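PDB 5C0P: endo-arabinase from Bacteroides thetaiotaomicron, which probably hydrolyses glycosidic bonds in arabinan, as a magnesium-binding member of glycosyl hydrolase family 43. Local coordinates for residues S72-Q77 / L122-I127; S138-K143 / P207-L212; N255-G260 / Y276-S281. All coordinates share one frame; numbering follows the deposited sequence. Where two conformers were deposited one is given.

The chain folds as a five-bladed beta-propeller, the fold of family 43 hydrolases, and the three contacts follow one another along the sequence. Interaction 1 lies at the periphery, where the loop leading into strand 78-88 meets the loop after strand 120-121, the first and last strands of one blade. Interaction 2, centred about 25 Å away, joins strands 134-141 and 205-211 of the next two blades. Interaction 3 sits about 22 Å from interaction 2 and 31 Å from interaction 1 (centres), at the end of a strand pair, 260-266 with 272-278, within one blade. Interactions 2 and 3 lie near the magnesium ligands D84 and H261 respectively, whereas interaction 1 is remote from the annotated sites.

Interaction 1. Residues S72-Q77 / L122-I127; sequences SDFWGQ and LVNKAI
The indole of W75 presents one face to the backbone of K125 and A126, and its edge to the amide oxygen of N124. K125 CA stands 3.8 Å from the centroid of the five-membered ring of W75, only 20° off the normal, which is the geometry of a CH-pi contact; A126 N lies over the same face. The six-membered ring is touched by A126 CB, 3.8 Å from W75 CZ2. F74 is turned so that one face of its ring receives CD1 of W75, and F74 CD1 also comes 3.3 Å from N124 OD1, an oblique approach. The N124 amide is the polar link. Its OD1 accepts the backbone N-H of W75 (N to OD1 2.9 Å), while ND2 donates to the carbonyl oxygen of D73 at 3.0 Å. With CG opposite the backbone nitrogen (chi1 -167°), the N124 amide extends from the centre of an inverse gamma turn across to the 72-77 loop. Both segments are irregular loops that flank one blade of the five-bladed beta-propeller: the first leads into strand 78-88, and the second comes after strand 120-121 at the other side of that four-stranded sheet. F74 is buried between F68 of the preceding sheet and F98 of this one, edge-to-face with both. W75 NE1 makes a weak hydrogen bond to S108 OG on strand 103-112. Within the first loop, Q77 NE2 bonds to F74 O at 2.9 Å and also to K71 O, bridging two carbonyls.

Interaction 2. Residues S138-K143 / P207-L212; sequences SLYIDK and PFIYRL
Two neighbouring blades of the propeller meet here through strands 134-141 and 205-211. Over residues 138-141 and 207-211 they run 16° from parallel, axes 7.0 Å apart at closest approach. No backbone hydrogen bond joins them; side chains and water do. At the start of the pair, S138 OG donates to the carbonyl oxygen of P207 at 2.8 Å. Farther along, I209 CG2 sits over one face of the Y140 ring, 3.8 Å from its centroid and 22° off the normal, a CH-pi contact. With CG trans to the backbone nitrogen (chi1 169°), the Y140 ring extends toward the 207-212 strand and brings its hydroxyl to R211. There NH1 of R211 donates to both Y140 OH and I141 O, each at 3.0 Å and each close to the guanidinium plane; I141 O is met on a lone pair. The bend at chi3 of R211 turns the guanidinium back toward the 138-143 segment, where K143 CA covers one of its faces. Two waters complete the seam: one donates to L139 O and to I209 O, and another joins I141 O to R211 NH2. D142 points its carboxylate elsewhere, to R167, W148 and the backbone N of N146. S138 lies about 4 Å from the magnesium ligand D84 (side chains), so this seam between blades borders the central metal site, an arrangement typical of the five-bladed beta-propeller of family 43.

Interaction 3. Residues N255-G260 / Y276-S281; sequences NSDDGG and YHAPNS. With GOL (glycerol), chain I.
Backbone hydrogen bonds pair G260 with H277 in an antiparallel, hydrogen-bonded bridge: G260 N to H277 O is 2.9 Å and H277 N to G260 O is 3.1 Å. Lacking a side chain, G259 brings its CA to within 2.9 Å of H277 O, and A278 CB packs beside that same CA.

Side-chain hydrogen bonds reinforce the bridge. The Y276 hydroxyl donates to D257 OD2 at 2.6 Å, on the syn lone pair, and the carboxylate meets the ring at its edge, the two planes 50° apart. D257 OD1 takes a bond from N255 ND2, and the same amide nitrogen reaches the carbonyl oxygen of G259, so the turn is held in shape from within; N255 OD1 binds the backbone N of I233. Y276 OH also accepts a hydrogen bond from O3 of a glycerol, probably from the crystallisation liquor. On the other flank, D258 reaches across with CG trans to its backbone nitrogen (chi1 -168°). Its OD2 accepts N280 N at 2.9 Å, approached from 63° above the carboxylate plane, and through a water meets S281 OG. H277 NE2 donates to N280 OD1, which R27 also binds, while H277 ND1 accepts from D28 N.

Among nonbonded contacts, G260 O lies over one face of the H277 imidazole, and P279, which follows a cis peptide bond, lays CB 3.6 Å from D258 OD2. H277 stands next to the metal ligand H261, about 9 Å from the magnesium ion (H277 side chain). Strands 260-266 and 272-278 are adjacent and antiparallel in one sheet, as expected within a single blade of the family 43 propeller.

Interaction 1. Residues S72-Q77 / L122-I127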
# COMPACT_ATOMS: atom_id res chain seq x y z
N SER A 72 3.73 -24.21 -5.88
CA SER A 72 2.40 -24.81 -5.79
C SER A 72 1.90 -24.95 -4.35
O SER A 72 0.69 -25.03 -4.12
CB SER A 72 2.36 -26.17 -6.49
OG SER A 72 3.26 -27.08 -5.88
N ASP A 73 2.82 -24.98 -3.39
CA ASP A 73 2.44 -25.11 -1.99
C ASP A 73 2.22 -23.78 -1.26
O ASP A 73 1.87 -23.78 -0.08
CB ASP A 73 3.42 -26.00 -1.22
CG ASP A 73 4.83 -25.42 -1.16
OD1 ASP A 73 5.09 -24.35 -1.76
OD2 ASP A 73 5.69 -26.06 -0.52
N PHE A 74 2.39 -22.67 -1.96
CA PHE A 74 2.10 -21.37 -1.36
C PHE A 74 0.61 -21.26 -1.08
O PHE A 74 -0.23 -21.68 -1.88
CB PHE A 74 2.52 -20.24 -2.29
CG PHE A 74 2.37 -18.87 -1.70
CD1 PHE A 74 3.06 -18.51 -0.55
CD2 PHE A 74 1.55 -17.93 -2.31
CE1 PHE A 74 2.93 -17.22 -0.01
CE2 PHE A 74 1.41 -16.65 -1.78
CZ PHE A 74 2.11 -16.30 -0.62
N TRP A 75 0.27 -20.68 0.07
CA TRP A 75 -1.11 -20.66 0.53
C TRP A 75 -2.05 -19.89 -0.38
O TRP A 75 -3.23 -20.22 -0.46
CB TRP A 75 -1.19 -20.06 1.94
CG TRP A 75 -1.05 -18.56 1.98
CD1 TRP A 75 0.11 -17.85 2.12
CD2 TRP A 75 -2.11 -17.59 1.91
NE1 TRP A 75 -0.16 -16.50 2.12
CE2 TRP A 75 -1.51 -16.31 2.00
CE3 TRP A 75 -3.50 -17.68 1.78
CZ2 TRP A 75 -2.26 -15.13 1.97
CZ3 TRP A 75 -4.24 -16.49 1.74
CH2 TRP A 75 -3.62 -15.24 1.84
N GLY A 76 -1.53 -18.85 -1.03
CA GLY A 76 -2.38 -17.93 -1.76
C GLY A 76 -2.12 -17.95 -3.25
O GLY A 76 -1.25 -17.24 -3.75
N GLN A 77 -2.88 -18.76 -3.97
CA GLN A 77 -2.63 -18.92 -5.40
C GLN A 77 -3.36 -17.89 -6.25
O GLN A 77 -3.11 -17.81 -7.46
CB GLN A 77 -2.98 -20.34 -5.85
CG GLN A 77 -2.15 -21.43 -5.18
CD GLN A 77 -0.70 -21.44 -5.65
OE1 GLN A 77 -0.41 -21.22 -6.83
NE2 GLN A 77 0.23 -21.69 -4.72
N LEU A 122 7.77 -15.58 4.18
CA LEU A 122 8.35 -15.46 5.51
C LEU A 122 7.70 -16.50 6.41
O LEU A 122 8.40 -17.24 7.12
CB LEU A 122 8.15 -14.04 6.04
CG LEU A 122 8.75 -13.76 7.41
CD1 LEU A 122 10.27 -13.98 7.41
CD2 LEU A 122 8.38 -12.34 7.86
N VAL A 123 6.37 -16.56 6.36
CA VAL A 123 5.58 -17.69 6.84
C VAL A 123 4.54 -17.97 5.75
O VAL A 123 4.17 -17.06 5.00
CB VAL A 123 4.87 -17.41 8.19
CG1 VAL A 123 5.89 -17.12 9.29
CG2 VAL A 123 3.88 -16.28 8.06
N ASN A 124 4.08 -19.22 5.66
CA ASN A 124 3.16 -19.60 4.59
C ASN A 124 1.69 -19.41 4.96
O ASN A 124 0.87 -20.34 4.91
CB ASN A 124 3.41 -21.03 4.13
CG ASN A 124 2.70 -21.35 2.83
OD1 ASN A 124 2.38 -20.45 2.05
ND2 ASN A 124 2.44 -22.63 2.59
N LYS A 125 1.36 -18.17 5.34
CA LYS A 125 -0.01 -17.79 5.66
C LYS A 125 -0.07 -16.27 5.78
O LYS A 125 0.95 -15.60 5.93
CB LYS A 125 -0.48 -18.42 6.97
CG LYS A 125 0.29 -18.02 8.20
CD LYS A 125 -0.33 -18.70 9.42
CE LYS A 125 0.58 -18.62 10.64
NZ LYS A 125 0.13 -19.51 11.75
N ALA A 126 -1.29 -15.73 5.70
CA ALA A 126 -1.50 -14.30 5.82
C ALA A 126 -1.09 -13.80 7.20
O ALA A 126 -1.22 -14.51 8.19
CB ALA A 126 -2.96 -13.97 5.56
N ILE A 127 -0.61 -12.56 7.25
CA ILE A 127 -0.33 -11.88 8.51
C ILE A 127 -1.60 -11.20 9.05
O ILE A 127 -1.73 -10.95 10.25
CB ILE A 127 0.82 -10.86 8.32
CG1 ILE A 127 1.33 -10.36 9.67
CG2 ILE A 127 0.39 -9.70 7.42
CD1 ILE A 127 1.86 -11.46 10.57

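Interaction 2. Residues S138-K143 / P207-L212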
# COMPACT_ATOMS: atom_id res chain seq x y z
N SER A 138 0.13 -3.00 4.86
CA SER A 138 1.33 -2.18 4.69
C SER A 138 2.13 -2.11 5.98
O SER A 138 1.67 -2.53 7.04
CB SER A 138 0.95 -0.77 4.22
OG SER A 138 0.24 -0.07 5.23
N LEU A 139 3.34 -1.56 5.88
CA LEU A 139 4.26 -1.50 7.01
C LEU A 139 4.53 -0.04 7.36
O LEU A 139 4.85 0.77 6.49
CB LEU A 139 5.57 -2.20 6.66
CG LEU A 139 6.67 -2.24 7.72
CD1 LEU A 139 6.27 -3.10 8.89
CD2 LEU A 139 7.97 -2.75 7.11
N TYR A 140 4.35 0.29 8.63
CA TYR A 140 4.76 1.58 9.18
C TYR A 140 5.78 1.33 10.29
O TYR A 140 5.56 0.51 11.18
CB TYR A 140 3.55 2.35 9.73
CG TYR A 140 3.97 3.56 10.54
CD1 TYR A 140 4.60 4.65 9.93
CD2 TYR A 140 3.78 3.61 11.92
CE1 TYR A 140 5.02 5.74 10.66
CE2 TYR A 140 4.19 4.72 12.66
CZ TYR A 140 4.82 5.77 12.03
OH TYR A 140 5.24 6.86 12.75
N ILE A 141 6.91 2.04 10.22
CA ILE A 141 7.93 1.96 11.27
C ILE A 141 7.80 3.19 12.14
O ILE A 141 7.96 4.33 11.67
CB ILE A 141 9.36 1.87 10.68
CG1 ILE A 141 9.47 0.69 9.71
CG2 ILE A 141 10.40 1.81 11.81
CD1 ILE A 141 9.20 -0.68 10.35
N ASP A 142 7.52 2.98 13.43
CA ASP A 142 7.24 4.10 14.31
C ASP A 142 8.52 4.81 14.78
O ASP A 142 9.63 4.43 14.39
CB ASP A 142 6.29 3.71 15.46
CG ASP A 142 6.93 2.79 16.49
OD1 ASP A 142 8.16 2.77 16.64
OD2 ASP A 142 6.16 2.09 17.20
N LYS A 143 8.36 5.84 15.60
CA LYS A 143 9.49 6.65 16.03
C LYS A 143 10.60 5.86 16.75
O LYS A 143 11.77 6.23 16.70
CB LYS A 143 9.01 7.79 16.92
CG LYS A 143 10.10 8.79 17.27
CD LYS A 143 9.79 9.56 18.53
CE LYS A 143 11.08 10.07 19.18
NZ LYS A 143 10.85 11.30 19.98
N PRO A 207 -4.09 1.87 3.08
CA PRO A 207 -3.57 2.71 4.17
C PRO A 207 -2.04 2.82 4.17
O PRO A 207 -1.33 1.84 3.99
CB PRO A 207 -4.03 1.96 5.43
CG PRO A 207 -4.20 0.53 4.97
CD PRO A 207 -4.71 0.63 3.57
N PHE A 208 -1.55 4.04 4.39
CA PHE A 208 -0.12 4.30 4.45
C PHE A 208 0.11 5.48 5.37
O PHE A 208 -0.48 6.54 5.18
CB PHE A 208 0.42 4.60 3.06
CG PHE A 208 1.93 4.68 3.02
CD1 PHE A 208 2.69 3.52 2.88
CD2 PHE A 208 2.57 5.89 3.15
CE1 PHE A 208 4.08 3.59 2.86
CE2 PHE A 208 3.96 5.97 3.15
CZ PHE A 208 4.71 4.82 2.99
N ILE A 209 0.99 5.32 6.36
CA ILE A 209 1.28 6.41 7.29
C ILE A 209 2.62 7.06 7.00
O ILE A 209 3.61 6.38 6.73
CB ILE A 209 1.25 5.91 8.77
CG1 ILE A 209 -0.17 5.53 9.18
CG2 ILE A 209 1.80 6.97 9.71
CD1 ILE A 209 -0.27 4.83 10.56
N TYR A 210 2.63 8.39 7.04
CA TYR A 210 3.87 9.17 7.00
C TYR A 210 3.98 9.99 8.28
O TYR A 210 3.04 10.70 8.64
CB TYR A 210 3.86 10.09 5.78
CG TYR A 210 5.13 10.90 5.63
CD1 TYR A 210 6.27 10.33 5.10
CD2 TYR A 210 5.17 12.24 5.99
CE1 TYR A 210 7.44 11.06 4.95
CE2 TYR A 210 6.33 12.98 5.85
CZ TYR A 210 7.46 12.38 5.33
OH TYR A 210 8.62 13.12 5.19
N ARG A 211 5.12 9.90 8.96
CA ARG A 211 5.32 10.62 10.21
C ARG A 211 6.03 11.94 9.95
O ARG A 211 7.08 11.98 9.31
CB ARG A 211 6.15 9.78 11.19
CG ARG A 211 6.37 10.45 12.53
CD ARG A 211 7.16 9.59 13.50
NE ARG A 211 8.54 9.38 13.08
CZ ARG A 211 9.01 8.24 12.56
NH1 ARG A 211 8.20 7.20 12.38
NH2 ARG A 211 10.29 8.15 12.22
N LEU A 212 5.45 13.03 10.46
CA LEU A 212 6.05 14.35 10.33
C LEU A 212 7.15 14.55 11.36
O LEU A 212 7.24 13.80 12.34
CB LEU A 212 4.98 15.42 10.53
CG LEU A 212 3.78 15.28 9.60
CD1 LEU A 212 2.77 16.39 9.88
CD2 LEU A 212 4.24 15.32 8.15
O HOH W 1 3.44 3.57 6.47
O HOH W 2 10.84 5.46 10.71

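Interaction 3. Residues N255-G260 / Y276-S281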
# COMPACT_ATOMS: atom_id res chain seq x y z
N ASN A 255 -6.80 14.77 -4.74
CA ASN A 255 -6.78 14.70 -6.20
C ASN A 255 -8.17 14.57 -6.81
O ASN A 255 -9.11 14.15 -6.14
CB ASN A 255 -5.92 13.52 -6.65
CG ASN A 255 -6.44 12.19 -6.14
OD1 ASN A 255 -6.95 12.08 -5.01
ND2 ASN A 255 -6.34 11.16 -6.96
N SER A 256 -8.28 14.93 -8.09
CA SER A 256 -9.53 14.83 -8.83
C SER A 256 -9.33 14.12 -10.15
O SER A 256 -10.13 14.27 -11.08
CB SER A 256 -10.12 16.22 -9.08
OG SER A 256 -10.57 16.79 -7.87
N ASP A 257 -8.25 13.34 -10.24
CA ASP A 257 -7.92 12.66 -11.49
C ASP A 257 -8.30 11.17 -11.53
O ASP A 257 -7.79 10.43 -12.37
CB ASP A 257 -6.42 12.83 -11.80
CG ASP A 257 -5.53 12.33 -10.69
OD1 ASP A 257 -6.04 11.76 -9.72
OD2 ASP A 257 -4.29 12.52 -10.82
N ASP A 258 -9.22 10.76 -10.64
CA ASP A 258 -9.69 9.37 -10.59
C ASP A 258 -8.54 8.44 -10.25
O ASP A 258 -8.52 7.28 -10.66
CB ASP A 258 -10.37 8.97 -11.92
CG ASP A 258 -11.13 7.66 -11.83
OD1 ASP A 258 -11.82 7.44 -10.82
OD2 ASP A 258 -11.05 6.85 -12.80
N GLY A 259 -7.58 8.95 -9.48
CA GLY A 259 -6.42 8.17 -9.10
C GLY A 259 -6.40 7.78 -7.64
O GLY A 259 -7.05 8.41 -6.80
N GLY A 260 -5.63 6.75 -7.30
CA GLY A 260 -5.52 6.36 -5.90
C GLY A 260 -4.50 5.28 -5.63
O GLY A 260 -3.67 4.96 -6.49
N TYR A 276 1.08 7.11 -7.12
CA TYR A 276 -0.25 6.50 -7.16
C TYR A 276 -0.60 6.20 -8.60
O TYR A 276 0.13 6.58 -9.49
CB TYR A 276 -1.31 7.42 -6.53
CG TYR A 276 -1.58 8.74 -7.22
CD1 TYR A 276 -2.67 8.89 -8.07
CD2 TYR A 276 -0.78 9.85 -6.98
CE1 TYR A 276 -2.94 10.12 -8.68
CE2 TYR A 276 -1.04 11.07 -7.58
CZ TYR A 276 -2.11 11.20 -8.43
OH TYR A 276 -2.37 12.42 -9.02
N HIS A 277 -1.72 5.52 -8.85
CA HIS A 277 -2.11 5.31 -10.25
C HIS A 277 -3.31 6.16 -10.61
O HIS A 277 -4.13 6.48 -9.75
CB HIS A 277 -2.39 3.83 -10.56
CG HIS A 277 -3.68 3.33 -10.00
ND1 HIS A 277 -3.74 2.54 -8.87
CD2 HIS A 277 -4.97 3.51 -10.40
CE1 HIS A 277 -5.01 2.26 -8.60
NE2 HIS A 277 -5.77 2.85 -9.51
N ALA A 278 -3.40 6.54 -11.88
CA ALA A 278 -4.57 7.24 -12.39
C ALA A 278 -4.67 6.95 -13.88
O ALA A 278 -3.67 6.65 -14.52
CB ALA A 278 -4.45 8.74 -12.16
N PRO A 279 -5.89 6.99 -14.45
CA PRO A 279 -7.18 6.98 -13.77
C PRO A 279 -7.38 5.57 -13.22
O PRO A 279 -6.41 4.81 -13.16
CB PRO A 279 -8.16 7.26 -14.91
CG PRO A 279 -7.51 6.66 -16.10
CD PRO A 279 -6.03 6.88 -15.91
N ASN A 280 -8.60 5.22 -12.84
CA ASN A 280 -8.80 3.98 -12.10
C ASN A 280 -9.29 2.81 -12.96
O ASN A 280 -9.61 1.75 -12.45
CB ASN A 280 -9.73 4.21 -10.91
CG ASN A 280 -9.70 3.06 -9.92
OD1 ASN A 280 -8.62 2.55 -9.58
ND2 ASN A 280 -10.88 2.63 -9.47
N SER A 281 -9.34 3.02 -14.27
CA SER A 281 -9.74 1.95 -15.18
C SER A 281 -9.14 2.17 -16.56
O SER A 281 -8.78 3.30 -16.91
CB SER A 281 -11.27 1.87 -15.28
OG SER A 281 -11.81 3.09 -15.76
C1 GOL I . 0.15 15.73 -6.41
C2 GOL I . -1.05 15.60 -5.47
O2 GOL I . -0.60 15.30 -4.17
C3 GOL I . -1.96 14.48 -5.94
O3 GOL I . -2.60 14.88 -7.13
O HOH W 3 -12.47 4.60 -13.51